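Local coordinates for StiE protein (PDB 6ECX) that probably transfers a methyl group from S-adenosylmethionine to an oxygen of the growing chain, as the O-methyltransferase domain of a modular polyketide synthase, at residues S14-L19 and S270-V274; V238-H243 and Y275-R279; H36-W40 and G98-D102. One frame throughout, in Å; residues are numbered along the deposited sequence.

In the fold
The three contacts run from the S-adenosylmethionine pocket outward to a group of packed helices. Interaction 3 lies at the ligand itself, where the loop 36-40 meets the glycine-rich turn 98-102 beside the methionine carboxylate. Interaction 1 reaches the same pocket through L19, whose side chain is about 4 Å from the bound ligand at the nearest atoms. It shares helix 263-280 with interaction 2, whose centre lies about 12 Å away. Interaction 2 is the more remote: the V238 side chain is about 12 Å from the ligand. W40 connects all three, since its CZ3 packs 4.2 Å from L19 CD2 and its O lies 4.1 Å from V238 CG2.

Interaction 1: S14-L19 and S270-V274; sequences SFYDSL and SYENV
S270 points its small side chain at helix 14-19, and its OG lies 3.1 Å from S14 O, close enough for a hydrogen bond. The same hydroxyl proton can also reach R266 O one turn back in its own helix, so the link between the helices is shared rather than certain. A serine suits this spot because its short side chain lets F15 CA come within 4.0 Å of S270 CB, while S18 CB packs at 3.8 Å on the same methylene.

Y271 makes the largest single contribution. With CG beside its backbone N (chi1 -64°), the ring lies across the neighbouring helix and carries its rim to F15, where Y271 CE1 meets F15 CD1 at 3.3 Å. The two rings touch rim to rim, planes 53° apart, neither lying over the other. Further out, Y271 OH ends 3.2 Å from L19 CD2. F268 meets Y271 edge-to-face and F194 packs against F15, extending the aromatic cluster.

One turn later, V274 lays its CG2 methyl against F15 CB, 3.6 Å away, at the root of the ring. The helix segments run roughly antiparallel, at 146°, and the same helix 11-19 carries L19, which touches the bound S-adenosylmethionine. With one unsettled serine bond set against the apolar contacts of F15, L19, Y271 and V274, cohesion here rests mainly on apolar and aromatic packing, with little directional bonding.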
ATOM      1  N   SER A  14      -5.094 -12.656   8.140  1.00139.05           N
ATOM      2  CA  SER A  14      -4.811 -12.426   9.557  1.00144.41           C
ATOM      3  C   SER A  14      -4.049 -11.127   9.784  1.00144.86           C
ATOM      4  O   SER A  14      -4.225 -10.480  10.823  1.00148.92           O
ATOM      5  CB  SER A  14      -4.024 -13.601  10.138  1.00141.11           C
ATOM      6  OG  SER A  14      -4.786 -14.792  10.096  1.00143.24           O
ATOM      7  N   PHE A  15      -3.194 -10.740   8.837  1.00139.06           N
ATOM      8  CA  PHE A  15      -2.449  -9.490   8.964  1.00137.19           C
ATOM      9  C   PHE A  15      -3.365  -8.282   8.803  1.00134.87           C
ATOM     10  O   PHE A  15      -3.178  -7.258   9.470  1.00141.09           O
ATOM     11  CB  PHE A  15      -1.316  -9.465   7.936  1.00133.06           C
ATOM     12  CG  PHE A  15      -0.898  -8.082   7.505  1.00132.29           C
ATOM     13  CD1 PHE A  15       0.004  -7.347   8.254  1.00132.74           C
ATOM     14  CD2 PHE A  15      -1.386  -7.529   6.329  1.00130.15           C
ATOM     15  CE1 PHE A  15       0.396  -6.079   7.852  1.00129.26           C
ATOM     16  CE2 PHE A  15      -0.998  -6.263   5.925  1.00126.82           C
ATOM     17  CZ  PHE A  15      -0.103  -5.539   6.685  1.00125.70           C
ATOM     18  N   TYR A  16      -4.361  -8.383   7.923  1.00127.81           N
ATOM     19  CA  TYR A  16      -5.256  -7.261   7.677  1.00122.80           C
ATOM     20  C   TYR A  16      -6.285  -7.094   8.792  1.00127.18           C
ATOM     21  O   TYR A  16      -6.748  -5.975   9.040  1.00120.66           O
ATOM     22  CB  TYR A  16      -5.935  -7.437   6.317  1.00122.36           C
ATOM     23  CG  TYR A  16      -5.072  -7.000   5.148  1.00118.20           C
ATOM     24  CD1 TYR A  16      -4.480  -5.742   5.133  1.00118.43           C
ATOM     25  CD2 TYR A  16      -4.835  -7.846   4.071  1.00117.72           C
ATOM     26  CE1 TYR A  16      -3.691  -5.328   4.073  1.00113.62           C
ATOM     27  CE2 TYR A  16      -4.037  -7.443   3.005  1.00111.40           C
ATOM     28  CZ  TYR A  16      -3.473  -6.182   3.015  1.00108.52           C
ATOM     29  OH  TYR A  16      -2.687  -5.769   1.970  1.00104.28           O
ATOM     30  N   ASP A  17      -6.653  -8.180   9.475  1.00136.00           N
ATOM     31  CA  ASP A  17      -7.466  -8.042  10.678  1.00147.65           C
ATOM     32  C   ASP A  17      -6.692  -7.351  11.792  1.00152.56           C
ATOM     33  O   ASP A  17      -7.289  -6.683  12.644  1.00162.31           O
ATOM     34  CB  ASP A  17      -7.958  -9.412  11.144  1.00150.27           C
ATOM     35  CG  ASP A  17      -8.912 -10.054  10.161  1.00149.06           C
ATOM     36  OD1 ASP A  17      -9.695  -9.318   9.522  1.00149.10           O
ATOM     37  OD2 ASP A  17      -8.879 -11.296  10.028  1.00149.05           O
ATOM     38  N   SER A  18      -5.366  -7.497  11.798  1.00150.99           N
ATOM     39  CA  SER A  18      -4.542  -6.834  12.801  1.00156.42           C
ATOM     40  C   SER A  18      -4.558  -5.321  12.616  1.00159.62           C
ATOM     41  O   SER A  18      -4.703  -4.569  13.588  1.00167.20           O
ATOM     42  CB  SER A  18      -3.112  -7.374  12.733  1.00151.98           C
ATOM     43  OG  SER A  18      -2.457  -6.968  11.543  1.00144.02           O
ATOM     44  N   LEU A  19      -4.402  -4.857  11.371  1.00152.09           N
ATOM     45  CA  LEU A  19      -4.426  -3.422  11.098  1.00147.39           C
ATOM     46  C   LEU A  19      -5.739  -2.795  11.548  1.00151.33           C
ATOM     47  O   LEU A  19      -5.760  -1.659  12.037  1.00159.19           O
ATOM     48  CB  LEU A  19      -4.195  -3.166   9.608  1.00138.67           C
ATOM     49  CG  LEU A  19      -2.795  -3.455   9.072  1.00134.94           C
ATOM     50  CD1 LEU A  19      -2.782  -3.373   7.556  1.00134.50           C
ATOM     51  CD2 LEU A  19      -1.792  -2.483   9.663  1.00134.80           C
ATOM     52  N   SER A 270       0.490 -11.291  14.253  1.00110.79           N
ATOM     53  CA  SER A 270       0.171 -11.417  12.835  1.00121.52           C
ATOM     54  C   SER A 270       1.318 -10.929  11.965  1.00122.99           C
ATOM     55  O   SER A 270       1.463 -11.373  10.820  1.00121.43           O
ATOM     56  CB  SER A 270      -1.104 -10.640  12.497  1.00126.40           C
ATOM     57  OG  SER A 270      -2.254 -11.268  13.033  1.00135.49           O
ATOM     58  N   TYR A 271       2.141 -10.020  12.490  1.00123.04           N
ATOM     59  CA  TYR A 271       3.258  -9.490  11.722  1.00116.17           C
ATOM     60  C   TYR A 271       4.425 -10.470  11.656  1.00108.94           C
ATOM     61  O   TYR A 271       5.106 -10.541  10.625  1.00104.17           O
ATOM     62  CB  TYR A 271       3.707  -8.150  12.313  1.00121.90           C
ATOM     63  CG  TYR A 271       2.662  -7.051  12.222  1.00132.00           C
ATOM     64  CD1 TYR A 271       1.550  -7.182  11.397  1.00137.04           C
ATOM     65  CD2 TYR A 271       2.793  -5.879  12.958  1.00138.64           C
ATOM     66  CE1 TYR A 271       0.595  -6.179  11.313  1.00140.42           C
ATOM     67  CE2 TYR A 271       1.843  -4.871  12.879  1.00142.98           C
ATOM     68  CZ  TYR A 271       0.748  -5.026  12.052  1.00144.13           C
ATOM     69  OH  TYR A 271      -0.201  -4.032  11.967  1.00146.42           O
ATOM     70  N   GLU A 272       4.669 -11.240  12.724  1.00102.16           N
ATOM     71  CA  GLU A 272       5.734 -12.236  12.666  1.00100.31           C
ATOM     72  C   GLU A 272       5.370 -13.394  11.737  1.00101.68           C
ATOM     73  O   GLU A 272       6.254 -13.966  11.090  1.00107.41           O
ATOM     74  CB  GLU A 272       6.073 -12.750  14.073  1.00100.99           C
ATOM     75  CG  GLU A 272       5.074 -13.740  14.657  1.00104.88           C
ATOM     76  CD  GLU A 272       5.361 -14.102  16.106  1.00117.93           C
ATOM     77  OE1 GLU A 272       6.518 -13.947  16.553  1.00119.81           O
ATOM     78  OE2 GLU A 272       4.422 -14.545  16.802  1.00122.47           O
ATOM     79  N   ASN A 273       4.083 -13.749  11.649  1.00 93.66           N
ATOM     80  CA  ASN A 273       3.670 -14.770  10.689  1.00 93.23           C
ATOM     81  C   ASN A 273       3.845 -14.281   9.258  1.00 85.80           C
ATOM     82  O   ASN A 273       4.070 -15.083   8.346  1.00 88.87           O
ATOM     83  CB  ASN A 273       2.220 -15.173  10.935  1.00 94.76           C
ATOM     84  CG  ASN A 273       2.015 -15.785  12.297  1.00105.87           C
ATOM     85  OD1 ASN A 273       2.891 -16.479  12.815  1.00110.98           O
ATOM     86  ND2 ASN A 273       0.860 -15.524  12.896  1.00111.44           N
ATOM     87  N   VAL A 274       3.742 -12.971   9.043  1.00 79.61           N
ATOM     88  CA  VAL A 274       4.032 -12.423   7.728  1.00 70.89           C
ATOM     89  C   VAL A 274       5.525 -12.525   7.428  1.00 71.32           C
ATOM     90  O   VAL A 274       5.924 -12.775   6.284  1.00 73.12           O
ATOM     91  CB  VAL A 274       3.499 -10.981   7.636  1.00 72.41           C
ATOM     92  CG1 VAL A 274       4.051 -10.260   6.414  1.00 67.78           C
ATOM     93  CG2 VAL A 274       1.972 -10.992   7.576  1.00 75.59           C
TER

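Interaction 2: V238-H243 and Y275-R279; sequences VANCLH and YKALR
N240 OD1 is gripped end-on by both terminal nitrogens of R279. R279 NH2 donates at 2.9 Å to N240 OD1, in the carbonyl plane and with an angle of 152° at the hydrogen; NH1 donates to the same oxygen from 3.1 Å, well above that plane. The other end of the amide is held too, N240 ND2 bonding to F43 O, so the asparagine uses both its acceptor and its donor.

R279 has further work for its remaining nitrogen. Its CG, beside the backbone N (chi1 -73°), lies over one face of the Y275 ring one turn earlier; the bend at chi2 then turns the rest of the chain so that R279 NE donates to Y275 OH at 2.9 Å. That hydroxyl also makes a short 2.7 Å bond with H243 ND1, met at the edge of the imidazole. Together these bonds fix the rotation of the guanidinium, whose plane is covered on one face by A239 CB.

Beneath these polar groups the contact is apolar: A239, small enough to admit Y275, sets CB 4.0 Å from Y275 CE1, and V238 CG1 meets L278 CD1 at 3.8 Å. A239 O lies at the edge of the tyrosine ring. The helices form an oblique, broadly antiparallel pair, the short segments at 141° with axes approaching to 9.6 Å. Helices 235-242 and 263-280 both belong to the helical insertion between strands 226-233 and 283-292, the latter being the antiparallel strand characteristic of a class I methyltransferase sheet.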
ATOM      1  N   VAL A 238      11.194  -6.034   2.626  1.00 50.29           N
ATOM      2  CA  VAL A 238      10.229  -5.831   3.698  1.00 50.44           C
ATOM      3  C   VAL A 238      10.537  -6.771   4.859  1.00 53.73           C
ATOM      4  O   VAL A 238      10.542  -6.364   6.031  1.00 52.74           O
ATOM      5  CB  VAL A 238       8.806  -6.021   3.140  1.00 53.42           C
ATOM      6  CG1 VAL A 238       7.831  -6.334   4.245  1.00 64.37           C
ATOM      7  CG2 VAL A 238       8.378  -4.759   2.402  1.00 51.02           C
ATOM      8  N   ALA A 239      10.853  -8.030   4.547  1.00 52.96           N
ATOM      9  CA  ALA A 239      11.237  -8.981   5.592  1.00 56.03           C
ATOM     10  C   ALA A 239      12.532  -8.549   6.277  1.00 60.29           C
ATOM     11  O   ALA A 239      12.700  -8.750   7.485  1.00 60.30           O
ATOM     12  CB  ALA A 239      11.378 -10.387   5.000  1.00 57.50           C
ATOM     13  N   ASN A 240      13.461  -7.953   5.520  1.00 66.46           N
ATOM     14  CA  ASN A 240      14.662  -7.391   6.139  1.00 69.89           C
ATOM     15  C   ASN A 240      14.307  -6.311   7.153  1.00 69.43           C
ATOM     16  O   ASN A 240      15.006  -6.141   8.160  1.00 65.42           O
ATOM     17  CB  ASN A 240      15.594  -6.801   5.080  1.00 70.26           C
ATOM     18  CG  ASN A 240      16.321  -7.852   4.273  1.00 68.06           C
ATOM     19  OD1 ASN A 240      16.377  -9.031   4.643  1.00 64.57           O
ATOM     20  ND2 ASN A 240      16.904  -7.421   3.160  1.00 64.73           N
ATOM     21  N   CYS A 241      13.244  -5.544   6.888  1.00 60.70           N
ATOM     22  CA  CYS A 241      12.850  -4.497   7.825  1.00 63.14           C
ATOM     23  C   CYS A 241      12.353  -5.097   9.135  1.00 63.52           C
ATOM     24  O   CYS A 241      12.633  -4.565  10.218  1.00 67.44           O
ATOM     25  CB  CYS A 241      11.780  -3.598   7.193  1.00 64.28           C
ATOM     26  SG  CYS A 241      11.197  -2.259   8.267  1.00 65.11           S
ATOM     27  N   LEU A 242      11.633  -6.217   9.056  1.00 64.34           N
ATOM     28  CA  LEU A 242      11.053  -6.871  10.223  1.00 68.50           C
ATOM     29  C   LEU A 242      12.023  -7.814  10.919  1.00 68.41           C
ATOM     30  O   LEU A 242      11.681  -8.350  11.977  1.00 72.55           O
ATOM     31  CB  LEU A 242       9.795  -7.644   9.815  1.00 68.73           C
ATOM     32  CG  LEU A 242       8.729  -6.778   9.147  1.00 69.19           C
ATOM     33  CD1 LEU A 242       7.526  -7.611   8.749  1.00 73.19           C
ATOM     34  CD2 LEU A 242       8.330  -5.669  10.103  1.00 61.76           C
ATOM     35  N   HIS A 243      13.217  -8.012  10.362  1.00 63.96           N
ATOM     36  CA  HIS A 243      14.180  -8.947  10.937  1.00 71.13           C
ATOM     37  C   HIS A 243      14.583  -8.526  12.349  1.00 74.12           C
ATOM     38  O   HIS A 243      15.012  -7.391  12.576  1.00 73.52           O
ATOM     39  CB  HIS A 243      15.409  -9.036  10.031  1.00 75.09           C
ATOM     40  CG  HIS A 243      16.341 -10.147  10.388  1.00 84.72           C
ATOM     41  ND1 HIS A 243      16.076 -11.465  10.083  1.00 87.50           N
ATOM     42  CD2 HIS A 243      17.531 -10.140  11.033  1.00 87.54           C
ATOM     43  CE1 HIS A 243      17.064 -12.223  10.527  1.00 89.09           C
ATOM     44  NE2 HIS A 243      17.960 -11.444  11.105  1.00 90.76           N
ATOM     45  N   TYR A 275       6.374 -12.376   8.453  1.00 70.94           N
ATOM     46  CA  TYR A 275       7.816 -12.515   8.249  1.00 75.81           C
ATOM     47  C   TYR A 275       8.167 -13.899   7.713  1.00 75.42           C
ATOM     48  O   TYR A 275       8.862 -14.027   6.698  1.00 73.88           O
ATOM     49  CB  TYR A 275       8.582 -12.246   9.550  1.00 73.93           C
ATOM     50  CG  TYR A 275      10.078 -12.447   9.395  1.00 67.61           C
ATOM     51  CD1 TYR A 275      10.888 -11.417   8.919  1.00 74.06           C
ATOM     52  CD2 TYR A 275      10.675 -13.670   9.685  1.00 73.87           C
ATOM     53  CE1 TYR A 275      12.249 -11.594   8.751  1.00 65.93           C
ATOM     54  CE2 TYR A 275      12.038 -13.861   9.515  1.00 80.66           C
ATOM     55  CZ  TYR A 275      12.817 -12.817   9.052  1.00 80.30           C
ATOM     56  OH  TYR A 275      14.169 -12.993   8.885  1.00 79.78           O
ATOM     57  N   LYS A 276       7.712 -14.949   8.402  1.00 70.31           N
ATOM     58  CA  LYS A 276       7.943 -16.314   7.936  1.00 74.28           C
ATOM     59  C   LYS A 276       7.387 -16.520   6.531  1.00 77.00           C
ATOM     60  O   LYS A 276       8.066 -17.057   5.646  1.00 76.40           O
ATOM     61  CB  LYS A 276       7.309 -17.305   8.912  1.00 82.06           C
ATOM     62  CG  LYS A 276       7.818 -18.724   8.765  1.00 90.52           C
ATOM     63  CD  LYS A 276       7.468 -19.556   9.991  1.00 93.39           C
ATOM     64  CE  LYS A 276       8.496 -20.649  10.224  1.00 95.86           C
ATOM     65  NZ  LYS A 276       8.223 -21.444  11.459  1.00102.40           N
ATOM     66  N   ALA A 277       6.146 -16.089   6.309  1.00 72.25           N
ATOM     67  CA  ALA A 277       5.520 -16.292   5.011  1.00 76.02           C
ATOM     68  C   ALA A 277       6.311 -15.602   3.905  1.00 73.35           C
ATOM     69  O   ALA A 277       6.453 -16.140   2.802  1.00 74.04           O
ATOM     70  CB  ALA A 277       4.077 -15.793   5.054  1.00 73.46           C
ATOM     71  N   LEU A 278       6.850 -14.415   4.191  1.00 68.81           N
ATOM     72  CA  LEU A 278       7.647 -13.700   3.199  1.00 63.43           C
ATOM     73  C   LEU A 278       8.979 -14.401   2.951  1.00 71.71           C
ATOM     74  O   LEU A 278       9.376 -14.605   1.794  1.00 67.70           O
ATOM     75  CB  LEU A 278       7.865 -12.257   3.654  1.00 58.21           C
ATOM     76  CG  LEU A 278       6.649 -11.324   3.572  1.00 60.73           C
ATOM     77  CD1 LEU A 278       6.939 -10.015   4.284  1.00 64.12           C
ATOM     78  CD2 LEU A 278       6.262 -11.065   2.116  1.00 55.31           C
ATOM     79  N   ARG A 279       9.685 -14.780   4.029  1.00 71.60           N
ATOM     80  CA  ARG A 279      10.938 -15.517   3.883  1.00 65.75           C
ATOM     81  C   ARG A 279      10.719 -16.830   3.148  1.00 73.80           C
ATOM     82  O   ARG A 279      11.529 -17.221   2.299  1.00 78.16           O
ATOM     83  CB  ARG A 279      11.568 -15.792   5.253  1.00 69.02           C
ATOM     84  CG  ARG A 279      12.202 -14.598   5.947  1.00 73.05           C
ATOM     85  CD  ARG A 279      13.375 -13.996   5.166  1.00 69.56           C
ATOM     86  NE  ARG A 279      14.084 -13.020   5.990  1.00 68.26           N
ATOM     87  CZ  ARG A 279      14.640 -11.895   5.549  1.00 72.66           C
ATOM     88  NH1 ARG A 279      14.573 -11.563   4.261  1.00 70.70           N
ATOM     89  NH2 ARG A 279      15.249 -11.086   6.412  1.00 71.91           N
TER

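Interaction 3: H36-W40 and G98-D102; sequences HFLTW and GHGSD. With SAM (S-adenosylmethionine), chain B.
H36 offers its backbone O to S101 OG, a short 2.6 Å bond whose donor stands 41° above the carbonyl plane. The serine OG lies beside its own backbone N (chi1 -60°), which sets the hydroxyl at H36 O. R131 also bonds that hydroxyl, so a small polar side chain here ties the loop to the start of helix 101-109.

F37 brings CE1 of its ring to the start of this helix, 3.6 Å from S101 CB and equally near D102 OD1. D102 forms a salt bridge with R77, and R77 in turn makes a cation-pi contact with the F37 ring.

L38 grips the ligand through its backbone: its N donates to SAM OXT at 3.1 Å. Its side chain points at 98-102, with CB beside the ligand carboxylate; a leucine suits the place because it offers apolar methyls to the H99 ring, CD1 lying over the face, 4.2 Å from the centroid, in a CH-pi contact. Here the loop covers the GxGxG motif that follows strand 91-94 in class I methyltransferases. G98, the central glycine, adopts a positive phi and lets SAM CB lie close, while its N makes a weak bond to SAM O3' at 3.0 Å. A water accepts from H99 N at 3.0 Å and lies 2.9 Å from SAM OXT.

T39 follows, its CG2 methyl 3.0 Å from SAM O.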
ATOM      1  N   HIS A  36       4.296   8.687  10.598  1.00141.46           N
ATOM      2  CA  HIS A  36       3.666   9.424   9.508  1.00141.13           C
ATOM      3  C   HIS A  36       3.175   8.492   8.400  1.00131.55           C
ATOM      4  O   HIS A  36       2.173   8.777   7.746  1.00138.62           O
ATOM      5  CB  HIS A  36       4.636  10.460   8.932  1.00144.50           C
ATOM      6  CG  HIS A  36       4.680  11.743   9.705  1.00154.79           C
ATOM      7  ND1 HIS A  36       5.811  12.527   9.784  1.00156.12           N
ATOM      8  CD2 HIS A  36       3.727  12.385  10.422  1.00162.34           C
ATOM      9  CE1 HIS A  36       5.555  13.593  10.521  1.00162.94           C
ATOM     10  NE2 HIS A  36       4.298  13.532  10.920  1.00166.92           N
ATOM     11  N   PHE A  37       3.879   7.378   8.201  1.00118.33           N
ATOM     12  CA  PHE A  37       3.562   6.403   7.163  1.00107.46           C
ATOM     13  C   PHE A  37       3.018   5.124   7.792  1.00102.63           C
ATOM     14  O   PHE A  37       3.630   4.574   8.714  1.00 95.77           O
ATOM     15  CB  PHE A  37       4.802   6.083   6.323  1.00 98.38           C
ATOM     16  CG  PHE A  37       5.068   7.074   5.225  1.00100.98           C
ATOM     17  CD1 PHE A  37       4.036   7.537   4.421  1.00101.65           C
ATOM     18  CD2 PHE A  37       6.354   7.540   4.996  1.00100.00           C
ATOM     19  CE1 PHE A  37       4.282   8.443   3.406  1.00 99.29           C
ATOM     20  CE2 PHE A  37       6.607   8.448   3.983  1.00 98.13           C
ATOM     21  CZ  PHE A  37       5.570   8.898   3.189  1.00 98.68           C
ATOM     22  N   LEU A  38       1.882   4.642   7.276  1.00100.06           N
ATOM     23  CA  LEU A  38       1.254   3.416   7.759  1.00 99.67           C
ATOM     24  C   LEU A  38       1.627   2.188   6.927  1.00 98.34           C
ATOM     25  O   LEU A  38       0.962   1.151   7.024  1.00102.30           O
ATOM     26  CB  LEU A  38      -0.266   3.589   7.818  1.00 96.28           C
ATOM     27  CG  LEU A  38      -0.737   4.653   8.821  1.00107.31           C
ATOM     28  CD1 LEU A  38      -2.250   4.806   8.818  1.00108.76           C
ATOM     29  CD2 LEU A  38      -0.229   4.340  10.227  1.00104.79           C
ATOM     30  N   THR A  39       2.660   2.288   6.101  1.00100.95           N
ATOM     31  CA  THR A  39       3.370   1.136   5.570  1.00 99.85           C
ATOM     32  C   THR A  39       4.772   1.156   6.157  1.00115.72           C
ATOM     33  O   THR A  39       5.228   2.179   6.676  1.00119.71           O
ATOM     34  CB  THR A  39       3.472   1.168   4.043  1.00 89.25           C
ATOM     35  OG1 THR A  39       4.549   2.039   3.679  1.00 72.82           O
ATOM     36  CG2 THR A  39       2.171   1.658   3.411  1.00 76.31           C
ATOM     37  N   TRP A  40       5.472   0.033   6.049  1.00122.41           N
ATOM     38  CA  TRP A  40       6.793  -0.061   6.651  1.00121.80           C
ATOM     39  C   TRP A  40       7.719  -0.802   5.697  1.00105.17           C
ATOM     40  O   TRP A  40       7.381  -1.895   5.230  1.00112.82           O
ATOM     41  CB  TRP A  40       6.670  -0.714   8.028  1.00139.66           C
ATOM     42  CG  TRP A  40       5.758   0.130   8.911  1.00155.17           C
ATOM     43  CD1 TRP A  40       6.078   1.318   9.501  1.00160.99           C
ATOM     44  CD2 TRP A  40       4.374  -0.114   9.238  1.00163.36           C
ATOM     45  NE1 TRP A  40       5.001   1.817  10.192  1.00167.57           N
ATOM     46  CE2 TRP A  40       3.943   0.959  10.049  1.00168.10           C
ATOM     47  CE3 TRP A  40       3.467  -1.139   8.940  1.00163.05           C
ATOM     48  CZ2 TRP A  40       2.649   1.034  10.565  1.00170.43           C
ATOM     49  CZ3 TRP A  40       2.178  -1.058   9.454  1.00164.26           C
ATOM     50  CH2 TRP A  40       1.785   0.020  10.257  1.00168.53           C
ATOM     51  N   GLY A  98      -5.319   6.729   4.965  1.00 53.48           N
ATOM     52  CA  GLY A  98      -4.605   6.733   6.239  1.00 54.13           C
ATOM     53  C   GLY A  98      -4.586   8.102   6.904  1.00 53.53           C
ATOM     54  O   GLY A  98      -5.630   8.731   7.122  1.00 54.28           O
ATOM     55  N   HIS A  99      -3.382   8.571   7.249  1.00 53.53           N
ATOM     56  CA  HIS A  99      -3.175   9.889   7.845  1.00 64.18           C
ATOM     57  C   HIS A  99      -2.837  10.954   6.810  1.00 62.41           C
ATOM     58  O   HIS A  99      -2.406  12.051   7.183  1.00 59.80           O
ATOM     59  CB  HIS A  99      -2.067   9.831   8.902  1.00 77.63           C
ATOM     60  CG  HIS A  99      -2.410   8.988  10.092  1.00 96.08           C
ATOM     61  ND1 HIS A  99      -3.685   8.914  10.607  1.00101.53           N
ATOM     62  CD2 HIS A  99      -1.645   8.179  10.862  1.00102.53           C
ATOM     63  CE1 HIS A  99      -3.692   8.097  11.645  1.00105.59           C
ATOM     64  NE2 HIS A  99      -2.465   7.636  11.820  1.00105.71           N
ATOM     65  N   GLY A 100      -3.007  10.648   5.524  1.00 53.68           N
ATOM     66  CA  GLY A 100      -2.897  11.635   4.468  1.00 46.21           C
ATOM     67  C   GLY A 100      -1.495  11.978   4.017  1.00 46.63           C
ATOM     68  O   GLY A 100      -1.345  12.878   3.172  1.00 47.68           O
ATOM     69  N   SER A 101      -0.471  11.275   4.509  1.00 52.26           N
ATOM     70  CA  SER A 101       0.914  11.625   4.177  1.00 55.84           C
ATOM     71  C   SER A 101       1.181  11.556   2.670  1.00 45.92           C
ATOM     72  O   SER A 101       1.821  12.449   2.096  1.00 49.97           O
ATOM     73  CB  SER A 101       1.872  10.705   4.937  1.00 62.52           C
ATOM     74  OG  SER A 101       1.688  10.852   6.336  1.00 63.62           O
ATOM     75  N   ASP A 102       0.709  10.495   2.013  1.00 49.85           N
ATOM     76  CA  ASP A 102       0.951  10.348   0.576  1.00 46.73           C
ATOM     77  C   ASP A 102       0.308  11.481  -0.218  1.00 45.50           C
ATOM     78  O   ASP A 102       0.939  12.064  -1.110  1.00 46.59           O
ATOM     79  CB  ASP A 102       0.434   8.993   0.111  1.00 46.80           C
ATOM     80  CG  ASP A 102       1.310   7.851   0.583  1.00 52.91           C
ATOM     81  OD1 ASP A 102       2.534   7.892   0.324  1.00 53.69           O
ATOM     82  OD2 ASP A 102       0.784   6.913   1.214  1.00 54.56           O
TER
HETATM   83  N   SAM B1301      -2.405   4.116   2.432  1.00 59.92           N
HETATM   84  CA  SAM B1301      -2.095   4.630   3.759  1.00 68.71           C
HETATM   85  C   SAM B1301      -0.600   4.550   4.036  1.00 81.70           C
HETATM   86  O   SAM B1301       0.110   3.878   3.293  1.00 85.24           O
HETATM   87  OXT SAM B1301      -0.068   5.143   4.980  1.00 81.46           O
HETATM   88  CB  SAM B1301      -2.870   3.858   4.813  1.00 64.93           C
HETATM   89  CG  SAM B1301      -2.748   2.344   4.708  1.00 64.36           C
HETATM   90  SD  SAM B1301      -3.542   1.554   6.134  1.00 60.79           S
HETATM   91  CE  SAM B1301      -2.530   0.061   6.305  1.00 61.22           C
HETATM   92  C5' SAM B1301      -5.128   1.008   5.454  1.00 41.71           C
HETATM   93  C4' SAM B1301      -6.081   2.171   5.167  1.00 51.82           C
HETATM   94  O4' SAM B1301      -7.189   1.778   4.371  1.00 50.78           O
HETATM   95  C3' SAM B1301      -6.686   2.835   6.400  1.00 63.24           C
HETATM   96  O3' SAM B1301      -6.564   4.230   6.188  1.00 57.42           O
HETATM   97  C2' SAM B1301      -8.162   2.460   6.362  1.00 60.11           C
HETATM   98  O2' SAM B1301      -9.026   3.434   6.914  1.00 55.81           O
HETATM   99  C1' SAM B1301      -8.384   2.357   4.860  1.00 53.35           C
HETATM  100  N9  SAM B1301      -9.541   1.548   4.429  1.00 52.12           N
HETATM  101  C8  SAM B1301      -9.778   0.232   4.744  1.00 52.72           C
HETATM  102  N7  SAM B1301     -10.921  -0.159   4.124  1.00 48.68           N
HETATM  103  C5  SAM B1301     -11.425   0.884   3.426  1.00 44.03           C
HETATM  104  C6  SAM B1301     -12.547   1.034   2.632  1.00 45.29           C
HETATM  105  N6  SAM B1301     -13.390   0.020   2.438  1.00 54.74           N
HETATM  106  N1  SAM B1301     -12.805   2.252   2.024  1.00 56.71           N
HETATM  107  C2  SAM B1301     -11.945   3.312   2.199  1.00 46.87           C
HETATM  108  N3  SAM B1301     -10.828   3.149   2.990  1.00 48.39           N
HETATM  109  C4  SAM B1301     -10.565   1.964   3.603  1.00 50.01           C
HETATM  110  O   HOH W   1      -0.723   7.725   6.232  1.00 65.48           O